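Local coordinates for Lmo0812 protein (Listeria monocytogenes serovar 1/2a, PDB 4YF1) that probably belongs to the HD-domain hydrolases and may remove the 3'-diphosphate of guanosine 3',5'-bis(diphosphate), at residues 38-43 with 51-56; 87-92 with 96-101; 104-109 with 115-120; 109-114 with 167-172; 155-160 with 175-180. All blocks are in the same frame, centred on the assembly; numbering follows the deposited sequence.

Overall arrangement
From the N terminus, contact 1 closes the short loop between helices 35-45 and 50-64. Contact 2 follows it in series, folding the loop after helix 78-87 onto the start of helix 95-108. Contact 3 then closes the turn into helix 111-132. It crosses contact 4, with which it shares Gly109, because 109-114 runs from the last residue of its first segment up to its second, while 167-172 lies far beyond both. Contact 4 in turn crosses contact 5, the closing hairpin of helices 147-160 and 172-184. Helix 111-132 is common to contacts 3 and 4. Its residues also pack on contact 1 and on contact 5, joining the N-terminal hairpin to the C-terminal one.

Contact 1. Residues 38-43 with 51-56; sequences NVARIL and EVVVAG
Ala40 and Val53 form the tight side of this antiparallel helix hairpin, in the all-helical fold of the HD domain. The axes of the two segments run at 157° to each other and come within 8.2 Å, a close approach made possible by the small residues between them. Ala40 suits the spot because its single methyl lets the backbones near each other: the CA atoms of Ala40 and Val53 are just 5.0 Å apart. Val53 spreads its two methyls along the facing helix. CG1, anti to its own backbone N (chi1 169°), meets Ala40 CB at 3.7 Å, while CG2 lies 4.1 Å from Leu43 CB.

Gly56 is the other close point. Having no side chain, it offers a bare CA on which Leu43 rests a branch, and Val39 CG1 comes to 4.0 Å from Gly56 O. Between the side chains of Leu43 and Val52 the fit is looser, with Leu43 CD2 standing 4.3 Å from Val52 CG1. Leu43, long and branched, also packs on Ala115, Leu116 and Ala119 of helix 111-132. Away from the seam, the partly exposed Arg41 directs its chain to Pro31 and Tyr32. Val54, by contrast, is buried against Leu57 of the second subunit. No hydrogen bond links the two segments; the contact is van der Waals packing, as where Leu43 CD1 lies 4.0 Å from Gly56 CA.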
# COMPACT_ATOMS: atom_id res chain seq x y z
N ASN A 38 0.17 -9.33 -1.09
CA ASN A 38 0.44 -10.53 -0.27
C ASN A 38 1.44 -10.28 0.84
O ASN A 38 1.31 -10.83 1.94
CB ASN A 38 0.94 -11.73 -1.14
CG ASN A 38 -0.15 -12.38 -1.99
OD1 ASN A 38 -1.34 -12.11 -1.85
ND2 ASN A 38 0.27 -13.31 -2.88
N VAL A 39 2.46 -9.47 0.58
CA VAL A 39 3.47 -9.13 1.59
C VAL A 39 2.75 -8.26 2.67
O VAL A 39 2.93 -8.47 3.85
CB VAL A 39 4.66 -8.37 0.96
CG1 VAL A 39 5.51 -7.70 2.00
CG2 VAL A 39 5.50 -9.31 0.10
N ALA A 40 1.93 -7.33 2.23
CA ALA A 40 1.18 -6.47 3.21
C ALA A 40 0.29 -7.31 4.13
O ALA A 40 0.19 -7.05 5.32
CB ALA A 40 0.36 -5.42 2.47
N ARG A 41 -0.35 -8.34 3.58
CA ARG A 41 -1.15 -9.26 4.36
C ARG A 41 -0.35 -10.02 5.41
O ARG A 41 -0.79 -10.17 6.57
CB ARG A 41 -1.92 -10.23 3.44
CG ARG A 41 -2.65 -11.36 4.14
CD ARG A 41 -3.46 -12.24 3.19
NE ARG A 41 -3.96 -13.39 3.92
CZ ARG A 41 -3.23 -14.44 4.27
NH1 ARG A 41 -1.95 -14.56 3.84
NH2 ARG A 41 -3.79 -15.42 4.97
N ILE A 42 0.81 -10.55 5.03
CA ILE A 42 1.68 -11.26 5.97
C ILE A 42 2.05 -10.31 7.14
O ILE A 42 1.96 -10.68 8.27
CB ILE A 42 2.95 -11.73 5.27
CG1 ILE A 42 2.62 -12.87 4.29
CG2 ILE A 42 3.97 -12.20 6.28
CD1 ILE A 42 3.66 -13.11 3.22
N LEU A 43 2.40 -9.10 6.82
CA LEU A 43 2.79 -8.13 7.87
C LEU A 43 1.62 -7.72 8.78
O LEU A 43 1.80 -7.62 10.00
CB LEU A 43 3.45 -6.91 7.24
CG LEU A 43 4.81 -7.21 6.57
CD1 LEU A 43 5.23 -6.11 5.61
CD2 LEU A 43 5.90 -7.43 7.62
N GLU A 51 2.38 1.81 9.22
CA GLU A 51 3.58 2.29 8.54
C GLU A 51 4.43 1.12 7.97
O GLU A 51 5.03 1.23 6.90
CB GLU A 51 4.46 3.12 9.45
CG GLU A 51 3.88 4.48 9.87
CD GLU A 51 2.80 4.42 10.93
OE1 GLU A 51 2.36 3.32 11.35
OE2 GLU A 51 2.38 5.53 11.36
N VAL A 52 4.50 0.03 8.73
CA VAL A 52 5.27 -1.15 8.32
C VAL A 52 4.58 -1.87 7.17
O VAL A 52 5.22 -2.29 6.21
CB VAL A 52 5.51 -2.13 9.50
CG1 VAL A 52 6.23 -3.40 9.06
CG2 VAL A 52 6.34 -1.48 10.59
N VAL A 53 3.27 -2.05 7.29
CA VAL A 53 2.50 -2.70 6.25
C VAL A 53 2.64 -1.96 4.91
O VAL A 53 2.86 -2.59 3.85
CB VAL A 53 1.02 -2.82 6.65
CG1 VAL A 53 0.18 -3.25 5.46
CG2 VAL A 53 0.88 -3.78 7.81
N VAL A 54 2.54 -0.64 4.96
CA VAL A 54 2.65 0.18 3.76
C VAL A 54 4.05 0.15 3.19
O VAL A 54 4.21 0.16 1.97
CB VAL A 54 2.18 1.62 4.02
CG1 VAL A 54 2.48 2.52 2.83
CG2 VAL A 54 0.68 1.61 4.30
N ALA A 55 5.07 0.13 4.06
CA ALA A 55 6.45 0.04 3.57
C ALA A 55 6.59 -1.27 2.80
O ALA A 55 7.26 -1.30 1.77
CB ALA A 55 7.45 0.11 4.70
N GLY A 56 5.95 -2.34 3.28
CA GLY A 56 6.03 -3.64 2.57
C GLY A 56 5.36 -3.55 1.21
O GLY A 56 5.85 -4.09 0.20

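Contact 2. Residues 87-92 with 96-101; sequences HTENKT and EERKAH
Glu89 reaches across to Arg98 and Lys99 in a salt-bridge network that pins the loop after helix 78-87 to the beginning of helix 95-108, within the HD domain. Its side chain starts with CB lying 3.9 Å from Arg98 CD, an aliphatic contact beneath the charges. From there it runs extended past CG (chi2 -179°), which carries the carboxylate out between three basic side chains. Glutamate suits the place because its two oxygens can serve different partners.

OE1 takes two of them. Arg98 NH2 donates to OE1 at 2.8 Å, and the oxygen lies in the guanidinium plane although the nitrogen sits above that of the carboxylate. Lys91 NZ comes to the same OE1 from the other face at 3.1 Å, which should offset the repulsion between two cations whose nitrogens are close together. OE2 is left to Lys99 NZ, in a salt bridge modelled too short for the distance to be trusted.

Arginine also has apolar length to spend: its CB and CD pack on Glu89 and its CG on Asn90 O, the chain crossing that of Glu89 at about a right angle. Its NE bonds to Leu93 O. Lys99 in addition makes a cation-pi contact with Trp95. Beyond Glu89, an Asx turn shapes the loop, with Thr92 N donating to Asn90 OD1. Nearer the helix, Arg98 CD packs 3.4 Å from Asn90 O.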
# COMPACT_ATOMS: atom_id res chain seq x y z
N HIS A 87 15.26 -1.71 3.09
CA HIS A 87 15.36 -2.98 2.32
C HIS A 87 15.51 -2.85 0.80
O HIS A 87 15.51 -3.85 0.08
CB HIS A 87 14.15 -3.87 2.64
CG HIS A 87 14.06 -5.11 1.81
ND1 HIS A 87 15.17 -5.77 1.33
CD2 HIS A 87 13.00 -5.88 1.48
CE1 HIS A 87 14.79 -6.86 0.68
NE2 HIS A 87 13.48 -6.95 0.77
N THR A 88 15.67 -1.63 0.32
CA THR A 88 15.77 -1.36 -1.13
C THR A 88 17.20 -1.66 -1.55
O THR A 88 18.13 -1.24 -0.89
CB THR A 88 15.46 0.12 -1.46
OG1 THR A 88 14.12 0.44 -1.07
CG2 THR A 88 15.61 0.40 -2.96
N GLU A 89 17.37 -2.37 -2.66
CA GLU A 89 18.69 -2.71 -3.18
C GLU A 89 19.24 -1.54 -3.99
O GLU A 89 18.49 -0.81 -4.61
CB GLU A 89 18.63 -3.95 -4.08
CG GLU A 89 18.26 -5.26 -3.38
CD GLU A 89 18.24 -6.47 -4.32
OE1 GLU A 89 18.23 -6.30 -5.56
OE2 GLU A 89 18.21 -7.61 -3.81
N ASN A 90 20.55 -1.36 -3.94
CA ASN A 90 21.21 -0.41 -4.81
C ASN A 90 21.46 -1.21 -6.11
O ASN A 90 22.38 -2.02 -6.17
CB ASN A 90 22.51 0.08 -4.21
CG ASN A 90 23.21 1.11 -5.09
OD1 ASN A 90 23.23 0.99 -6.32
ND2 ASN A 90 23.79 2.13 -4.45
N LYS A 91 20.63 -0.95 -7.13
CA LYS A 91 20.66 -1.69 -8.41
C LYS A 91 21.98 -1.60 -9.20
O LYS A 91 22.18 -2.37 -10.14
CB LYS A 91 19.54 -1.20 -9.33
CG LYS A 91 18.13 -1.14 -8.76
CD LYS A 91 17.35 -2.45 -8.76
CE LYS A 91 17.82 -3.47 -7.73
NZ LYS A 91 16.72 -4.46 -7.49
N THR A 92 22.85 -0.65 -8.85
CA THR A 92 24.14 -0.53 -9.54
C THR A 92 25.15 -1.58 -9.08
O THR A 92 26.19 -1.72 -9.70
CB THR A 92 24.76 0.88 -9.38
OG1 THR A 92 25.11 1.14 -8.01
CG2 THR A 92 23.81 1.97 -9.88
N GLU A 96 25.43 -10.68 -6.15
CA GLU A 96 26.09 -11.18 -4.92
C GLU A 96 26.27 -10.06 -3.84
O GLU A 96 26.09 -10.32 -2.64
CB GLU A 96 27.42 -11.79 -5.26
CG GLU A 96 27.30 -13.14 -5.93
CD GLU A 96 28.63 -13.57 -6.52
OE1 GLU A 96 29.08 -12.91 -7.47
OE2 GLU A 96 29.22 -14.54 -6.02
N GLU A 97 26.60 -8.86 -4.28
CA GLU A 97 26.84 -7.77 -3.34
C GLU A 97 25.49 -7.30 -2.76
O GLU A 97 25.39 -7.07 -1.55
CB GLU A 97 27.67 -6.63 -3.97
CG GLU A 97 29.13 -7.05 -4.21
CD GLU A 97 30.03 -5.96 -4.79
OE1 GLU A 97 29.65 -4.77 -4.86
OE2 GLU A 97 31.16 -6.32 -5.20
N ARG A 98 24.48 -7.15 -3.60
CA ARG A 98 23.14 -6.72 -3.14
C ARG A 98 22.59 -7.70 -2.12
O ARG A 98 22.04 -7.35 -1.09
CB ARG A 98 22.17 -6.61 -4.33
CG ARG A 98 22.49 -5.46 -5.27
CD ARG A 98 21.50 -5.31 -6.41
NE ARG A 98 21.79 -6.18 -7.58
CZ ARG A 98 20.99 -7.11 -8.09
NH1 ARG A 98 21.41 -7.79 -9.17
NH2 ARG A 98 19.78 -7.38 -7.61
N LYS A 99 22.78 -8.97 -2.42
CA LYS A 99 22.31 -10.02 -1.54
C LYS A 99 23.07 -10.10 -0.24
O LYS A 99 22.44 -10.27 0.83
CB LYS A 99 22.29 -11.37 -2.30
CG LYS A 99 20.99 -11.59 -3.03
CD LYS A 99 20.33 -10.41 -3.72
CE LYS A 99 18.89 -10.73 -3.96
NZ LYS A 99 18.10 -9.77 -4.78
N ALA A 100 24.38 -9.90 -0.28
CA ALA A 100 25.14 -9.91 0.96
C ALA A 100 24.68 -8.73 1.86
O ALA A 100 24.64 -8.85 3.11
CB ALA A 100 26.62 -9.79 0.67
N HIS A 101 24.37 -7.61 1.23
CA HIS A 101 23.96 -6.44 2.00
C HIS A 101 22.60 -6.69 2.66
O HIS A 101 22.35 -6.23 3.78
CB HIS A 101 23.95 -5.16 1.18
CG HIS A 101 25.31 -4.73 0.73
ND1 HIS A 101 25.51 -3.97 -0.40
CD2 HIS A 101 26.54 -5.05 1.18
CE1 HIS A 101 26.80 -3.78 -0.59
NE2 HIS A 101 27.45 -4.44 0.35

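Contact 3. Residues 104-109 with 115-120; sequences EQVRTG and ALIVAD
Val106 and Ile117 meet through different first torsions, in the obliquely packed helical hairpin that the end of helix 95-108 and the early part of helix 111-132 form within the all-helical HD-domain fold. In Val106, chi1 of 89° wedges CG1 between its backbone N and carbonyl carbon and sends CG2 across to the other helix. Ile117 instead holds CG1 anti to its carbonyl carbon and continues nearly straight (chi2 170°), so that CD1 reaches the surface of the first helix, beside Gln105 CG and Val106 N.

That methyl enters between two neighbours. It touches Gln105 CG at 3.6 Å and approaches Val106 CB at 4.0 Å. Gln105 bends at chi2, laying its aliphatic part over the methyl while its amide turns elsewhere, which is how a polar residue can border an apolar seam. Val106 CG2 lies 4.0 Å from both Ile117 CG2 and Val118 CG2. Isoleucine's longer arm spans the gap between segment axes 9.7 Å apart, while the compact valines fill in near the backbone.

Further layers close over the seam. Ile157 of helix 147-160 packs on Val106 and Ile117, and Tyr177 of helix 172-184 packs on Val118. Asp120 hydrogen-bonds to His35 and His87, and with His35, His59 and Asp60 it is consistent with the H...HD...D pattern of HD domains, though no metal is bound to these side chains here. At the C-terminal end of helix 95-108, Gly109 N still bonds to Gln105 O at 2.7 Å, although Gly109 has left helical phi/psi.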
# COMPACT_ATOMS: atom_id res chain seq x y z
N GLU A 104 23.17 -8.87 5.81
CA GLU A 104 23.66 -8.06 6.92
C GLU A 104 22.50 -7.26 7.55
O GLU A 104 22.42 -7.13 8.78
CB GLU A 104 24.80 -7.08 6.48
CG GLU A 104 25.27 -6.12 7.61
CD GLU A 104 26.29 -5.05 7.17
OE1 GLU A 104 26.62 -4.94 5.96
OE2 GLU A 104 26.80 -4.32 8.05
N GLN A 105 21.62 -6.72 6.70
CA GLN A 105 20.49 -5.94 7.18
C GLN A 105 19.46 -6.81 7.97
O GLN A 105 18.93 -6.35 9.03
CB GLN A 105 19.85 -5.19 6.02
CG GLN A 105 18.62 -4.39 6.35
CD GLN A 105 18.93 -3.17 7.15
OE1 GLN A 105 20.08 -2.82 7.41
NE2 GLN A 105 17.87 -2.48 7.52
N VAL A 106 19.21 -8.03 7.51
CA VAL A 106 18.30 -8.92 8.22
C VAL A 106 18.94 -9.36 9.53
O VAL A 106 18.22 -9.61 10.51
CB VAL A 106 17.76 -10.09 7.38
CG1 VAL A 106 18.69 -11.29 7.48
CG2 VAL A 106 16.35 -10.51 7.83
N ARG A 107 20.27 -9.34 9.60
CA ARG A 107 20.91 -9.69 10.87
C ARG A 107 20.81 -8.57 11.91
O ARG A 107 20.50 -8.82 13.06
CB ARG A 107 22.37 -10.01 10.67
CG ARG A 107 23.14 -10.37 11.92
CD ARG A 107 24.65 -10.44 11.67
NE ARG A 107 24.96 -11.37 10.61
CZ ARG A 107 25.62 -11.14 9.48
NH1 ARG A 107 25.77 -12.15 8.65
NH2 ARG A 107 26.22 -9.97 9.21
N THR A 108 21.15 -7.36 11.48
CA THR A 108 21.31 -6.21 12.38
C THR A 108 20.15 -5.25 12.46
O THR A 108 20.14 -4.39 13.36
CB THR A 108 22.53 -5.36 11.94
OG1 THR A 108 22.31 -4.88 10.60
CG2 THR A 108 23.81 -6.19 11.98
N GLY A 109 19.17 -5.36 11.57
CA GLY A 109 18.04 -4.40 11.61
C GLY A 109 17.17 -4.58 12.83
O GLY A 109 17.36 -5.53 13.58
N ALA A 115 11.33 -7.83 9.59
CA ALA A 115 10.05 -8.36 9.11
C ALA A 115 9.79 -8.01 7.65
O ALA A 115 9.21 -8.82 6.91
CB ALA A 115 8.90 -7.87 10.00
N LEU A 116 10.20 -6.82 7.22
CA LEU A 116 10.00 -6.39 5.85
C LEU A 116 10.74 -7.30 4.87
O LEU A 116 10.21 -7.68 3.80
CB LEU A 116 10.49 -4.98 5.68
CG LEU A 116 9.52 -3.99 6.31
CD1 LEU A 116 10.29 -2.69 6.57
CD2 LEU A 116 8.33 -3.77 5.39
N ILE A 117 11.96 -7.64 5.26
CA ILE A 117 12.79 -8.52 4.42
C ILE A 117 12.23 -9.94 4.42
O ILE A 117 12.12 -10.54 3.34
CB ILE A 117 14.26 -8.56 4.90
CG1 ILE A 117 14.91 -7.19 4.70
CG2 ILE A 117 15.05 -9.65 4.13
CD1 ILE A 117 16.27 -6.99 5.34
N VAL A 118 11.94 -10.51 5.58
CA VAL A 118 11.45 -11.90 5.61
C VAL A 118 10.09 -12.05 4.90
O VAL A 118 9.91 -13.00 4.14
CB VAL A 118 11.45 -12.48 7.02
CG1 VAL A 118 10.95 -13.89 7.03
CG2 VAL A 118 12.82 -12.40 7.68
N ALA A 119 9.17 -11.11 5.10
CA ALA A 119 7.87 -11.17 4.44
C ALA A 119 8.01 -11.15 2.92
O ALA A 119 7.33 -11.89 2.21
CB ALA A 119 6.98 -10.03 4.90
N ASP A 120 8.89 -10.30 2.43
CA ASP A 120 9.17 -10.21 1.00
C ASP A 120 9.70 -11.57 0.49
O ASP A 120 9.24 -12.07 -0.53
CB ASP A 120 10.22 -9.13 0.76
CG ASP A 120 10.68 -9.07 -0.71
OD1 ASP A 120 9.83 -8.88 -1.60
OD2 ASP A 120 11.89 -9.17 -0.96

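Contact 4. Residues 109-114 with 167-172; sequences GNLEEK and PSEIPP
Leu111 lays both of its methyls over the backbone carbonyl of Glu169, in the loop that precedes helix 172-184. With CG anti to its own backbone N (chi1 178°), the branch swings away from helix 111-132 and towards that loop. Glu169 O then faces the fork, 3.7 Å from each of Leu111 CD1 and CD2. The same CD2 rests against Glu169 CB at 4.0 Å, while Leu111 CD1 packs on Pro171 CD at 3.9 Å.

Each residue type fits its role. Leucine, forked at the end, can touch two loop residues at once. Pro171 offers a rigid apolar ring, met at CD. Glutamate meets the leucine mainly with its CB, the two side chains sliding past each other in opposite directions, and its far oxygen OE2 bonds to Asn166 N. Packing alone joins the two segments, part of it against the Glu169 carbonyl. Phe48 and Leu165 also pack on Leu111.

Behind this surface the helix start is firmly organised. Lys114 extends its NZ to the backbone oxygens of Val106, Arg107, Met161 and Tyr163, drawing the end of the previous helix and the loop after helix 147-160 to one point. At the N-cap, Asn110 OD1 accepts from Glu113 N at 2.9 Å, the bond being nearly straight at 171°. In return Asn110 N donates to Glu113 OE1 at 2.7 Å, on the anti lone pair. This reciprocal exchange, which occupies amide N-H groups at a helix start, is the capping box, here fixing the first turn from which Leu111 projects.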
# COMPACT_ATOMS: atom_id res chain seq x y z
N GLY A 109 19.17 -5.36 11.57
CA GLY A 109 18.04 -4.40 11.61
C GLY A 109 17.17 -4.58 12.83
O GLY A 109 17.36 -5.53 13.58
N ASN A 110 16.24 -3.65 13.06
CA ASN A 110 15.29 -3.80 14.17
C ASN A 110 14.18 -4.77 13.76
O ASN A 110 14.20 -5.31 12.61
CB ASN A 110 14.75 -2.43 14.67
CG ASN A 110 13.86 -1.71 13.64
OD1 ASN A 110 13.23 -2.33 12.77
ND2 ASN A 110 13.75 -0.39 13.80
N LEU A 111 13.24 -5.05 14.65
CA LEU A 111 12.19 -6.05 14.33
C LEU A 111 11.40 -5.73 13.06
O LEU A 111 11.19 -6.64 12.19
CB LEU A 111 11.23 -6.31 15.50
CG LEU A 111 10.06 -7.30 15.25
CD1 LEU A 111 10.56 -8.66 14.84
CD2 LEU A 111 9.16 -7.42 16.50
N GLU A 112 11.01 -4.46 12.90
CA GLU A 112 10.26 -4.03 11.70
C GLU A 112 11.08 -4.23 10.42
O GLU A 112 10.57 -4.80 9.41
CB GLU A 112 9.84 -2.57 11.81
CG GLU A 112 8.87 -2.37 12.97
CD GLU A 112 8.41 -0.95 13.13
OE1 GLU A 112 9.07 -0.02 12.59
OE2 GLU A 112 7.39 -0.74 13.83
N GLU A 113 12.34 -3.80 10.46
CA GLU A 113 13.24 -3.95 9.30
C GLU A 113 13.44 -5.39 8.93
O GLU A 113 13.47 -5.72 7.74
CB GLU A 113 14.57 -3.25 9.58
CG GLU A 113 14.36 -1.75 9.82
CD GLU A 113 15.56 -1.02 10.40
OE1 GLU A 113 16.29 -1.59 11.26
OE2 GLU A 113 15.74 0.16 10.01
N LYS A 114 13.61 -6.26 9.93
CA LYS A 114 13.74 -7.72 9.68
C LYS A 114 12.47 -8.27 9.07
O LYS A 114 12.49 -9.01 8.10
CB LYS A 114 14.03 -8.45 10.99
CG LYS A 114 15.39 -8.15 11.58
CD LYS A 114 15.50 -8.69 12.98
CE LYS A 114 16.93 -8.66 13.52
NZ LYS A 114 17.60 -9.96 13.24
N PRO A 167 12.92 -14.39 22.02
CA PRO A 167 11.97 -15.40 21.55
C PRO A 167 10.49 -14.96 21.47
O PRO A 167 9.78 -15.36 20.54
CB PRO A 167 12.14 -16.54 22.56
CG PRO A 167 13.59 -16.47 22.91
CD PRO A 167 13.93 -14.99 22.93
N SER A 168 10.04 -14.11 22.39
CA SER A 168 8.64 -13.66 22.39
C SER A 168 8.26 -12.71 21.24
O SER A 168 7.08 -12.54 20.95
CB SER A 168 8.30 -12.98 23.73
OG SER A 168 8.98 -11.74 23.86
N GLU A 169 9.23 -12.07 20.58
CA GLU A 169 8.91 -11.14 19.49
C GLU A 169 9.13 -11.71 18.07
O GLU A 169 8.85 -11.02 17.10
CB GLU A 169 9.69 -9.83 19.68
CG GLU A 169 11.21 -9.95 19.58
CD GLU A 169 11.94 -8.70 20.07
OE1 GLU A 169 11.36 -7.60 20.01
OE2 GLU A 169 13.11 -8.83 20.52
N ILE A 170 9.62 -12.95 17.94
CA ILE A 170 9.82 -13.54 16.59
C ILE A 170 8.45 -13.82 15.97
O ILE A 170 7.67 -14.57 16.54
CB ILE A 170 10.64 -14.85 16.65
CG1 ILE A 170 12.04 -14.55 17.19
CG2 ILE A 170 10.75 -15.47 15.24
CD1 ILE A 170 12.83 -15.77 17.57
N PRO A 171 8.15 -13.20 14.81
CA PRO A 171 6.82 -13.47 14.22
C PRO A 171 6.60 -14.92 13.75
O PRO A 171 7.54 -15.54 13.23
CB PRO A 171 6.75 -12.51 13.03
CG PRO A 171 7.78 -11.47 13.30
CD PRO A 171 8.85 -12.10 14.12
N PRO A 172 5.38 -15.45 13.91
CA PRO A 172 5.11 -16.82 13.44
C PRO A 172 5.49 -17.03 11.97
O PRO A 172 5.94 -18.10 11.62
CB PRO A 172 3.60 -16.96 13.62
CG PRO A 172 3.28 -16.09 14.81
CD PRO A 172 4.25 -14.93 14.74

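Contact 5. Residues 155-160 with 175-180; sequences QGIKNN and DEYARL
Tyr177 pushes its phenol against Ile157 and Lys158 in the antiparallel helix hairpin at the C-terminal end of this all-helical protein. The segments of helices 147-160 and 172-184 run at 140° to each other, with axes 9.9 Å apart, a gap that a long aromatic residue can span. Its CG lies anti to the backbone N (chi1 177°), directing the ring toward the other helix. Ile157 CG2 touches Tyr177 CE2 at 3.6 Å, and Ile157 CB lies 3.5 Å from the hydroxyl oxygen Tyr177 OH. The backbone amide of Lys158 meets the ring at its edge, near the ring plane.

Next to the tyrosine, the alkyl part of Lys158 passes over Ala178, where CD stands 4.2 Å from Ala178 CB. A small residue suits this place, since the lysine CD can pass close to it before the chain turns away at chi4 and NZ reaches Asn159 OD1.

In the outer shell, Tyr177 OH hydrogen-bonds to Asn154 ND2, one turn earlier on the same helix as Ile157, which holds the ring's far end. Around it the rest is packing: Lys121 of helix 111-132 and Met161 lie against the tyrosine, and Ile157 rests in turn on Ile103 of helix 95-108. Asn160 folds back on its own helix: its OD1 accepts from Arg107 NE, and its ND2 donates in plane to a lone pair of Gly156 O at 2.8 Å.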
# COMPACT_ATOMS: atom_id res chain seq x y z
N GLN A 155 19.33 -19.33 2.66
CA GLN A 155 19.87 -19.87 3.92
C GLN A 155 20.45 -18.72 4.75
O GLN A 155 20.28 -18.69 6.00
CB GLN A 155 20.90 -20.98 3.67
CG GLN A 155 20.19 -22.24 3.29
CD GLN A 155 21.13 -23.41 3.11
OE1 GLN A 155 22.36 -23.27 3.03
NE2 GLN A 155 20.57 -24.57 3.11
N GLY A 156 21.07 -17.74 4.07
CA GLY A 156 21.60 -16.56 4.77
C GLY A 156 20.50 -15.77 5.52
O GLY A 156 20.71 -15.35 6.69
N ILE A 157 19.36 -15.54 4.86
CA ILE A 157 18.23 -14.83 5.50
C ILE A 157 17.74 -15.69 6.67
O ILE A 157 17.66 -15.23 7.81
CB ILE A 157 17.06 -14.57 4.52
CG1 ILE A 157 17.49 -13.67 3.32
CG2 ILE A 157 15.89 -13.92 5.27
CD1 ILE A 157 18.11 -12.36 3.71
N LYS A 158 17.46 -16.97 6.37
CA LYS A 158 16.98 -17.88 7.40
C LYS A 158 17.89 -17.95 8.63
O LYS A 158 17.40 -17.87 9.78
CB LYS A 158 16.68 -19.27 6.84
CG LYS A 158 16.50 -20.34 7.89
CD LYS A 158 16.40 -21.70 7.24
CE LYS A 158 16.89 -22.79 8.17
NZ LYS A 158 18.36 -22.69 8.42
N ASN A 159 19.20 -18.03 8.42
CA ASN A 159 20.13 -18.15 9.55
C ASN A 159 20.48 -16.85 10.26
O ASN A 159 21.16 -16.90 11.27
CB ASN A 159 21.41 -18.86 9.09
CG ASN A 159 21.14 -20.30 8.73
OD1 ASN A 159 20.22 -20.89 9.29
ND2 ASN A 159 21.89 -20.85 7.80
N ASN A 160 20.03 -15.72 9.74
CA ASN A 160 20.34 -14.43 10.36
C ASN A 160 19.12 -13.65 10.84
O ASN A 160 19.25 -12.79 11.73
CB ASN A 160 21.18 -13.59 9.39
CG ASN A 160 22.63 -14.07 9.33
OD1 ASN A 160 23.42 -13.75 10.20
ND2 ASN A 160 22.96 -14.85 8.31
N ASP A 175 8.92 -18.70 10.94
CA ASP A 175 8.94 -20.17 10.93
C ASP A 175 8.46 -20.73 9.58
O ASP A 175 9.00 -21.73 9.10
CB ASP A 175 8.07 -20.74 12.08
CG ASP A 175 8.57 -20.34 13.47
OD1 ASP A 175 9.80 -20.19 13.64
OD2 ASP A 175 7.74 -20.19 14.41
N GLU A 176 7.48 -20.07 8.96
CA GLU A 176 6.97 -20.49 7.64
C GLU A 176 8.08 -20.32 6.60
O GLU A 176 8.27 -21.17 5.74
CB GLU A 176 5.78 -19.68 7.12
CG GLU A 176 4.52 -19.78 7.92
CD GLU A 176 3.45 -18.83 7.42
OE1 GLU A 176 3.15 -18.86 6.19
OE2 GLU A 176 2.90 -18.08 8.27
N TYR A 177 8.78 -19.20 6.68
CA TYR A 177 9.91 -19.00 5.76
C TYR A 177 11.00 -20.05 5.98
O TYR A 177 11.52 -20.61 4.99
CB TYR A 177 10.49 -17.61 5.87
CG TYR A 177 11.69 -17.38 5.00
CD1 TYR A 177 11.55 -17.26 3.63
CD2 TYR A 177 12.96 -17.27 5.54
CE1 TYR A 177 12.65 -17.03 2.82
CE2 TYR A 177 14.08 -17.03 4.73
CZ TYR A 177 13.90 -16.92 3.38
OH TYR A 177 14.97 -16.68 2.58
N ALA A 178 11.35 -20.32 7.24
CA ALA A 178 12.36 -21.35 7.54
C ALA A 178 11.99 -22.72 6.93
O ALA A 178 12.86 -23.37 6.32
CB ALA A 178 12.59 -21.48 9.02
N ARG A 179 10.72 -23.14 7.09
CA ARG A 179 10.25 -24.41 6.54
C ARG A 179 10.36 -24.44 5.02
O ARG A 179 10.77 -25.45 4.45
CB ARG A 179 8.81 -24.75 6.98
CG ARG A 179 8.66 -25.08 8.46
CD ARG A 179 7.28 -25.67 8.78
NE ARG A 179 6.15 -24.86 8.28
CZ ARG A 179 5.56 -23.86 8.94
NH1 ARG A 179 5.96 -23.48 10.15
NH2 ARG A 179 4.55 -23.22 8.36
N LEU A 180 9.99 -23.34 4.36
CA LEU A 180 10.13 -23.25 2.91
C LEU A 180 11.59 -23.37 2.45
O LEU A 180 11.86 -24.05 1.43
CB LEU A 180 9.54 -21.97 2.33
CG LEU A 180 8.08 -22.01 1.95
CD1 LEU A 180 7.56 -20.63 1.68
CD2 LEU A 180 7.89 -22.89 0.73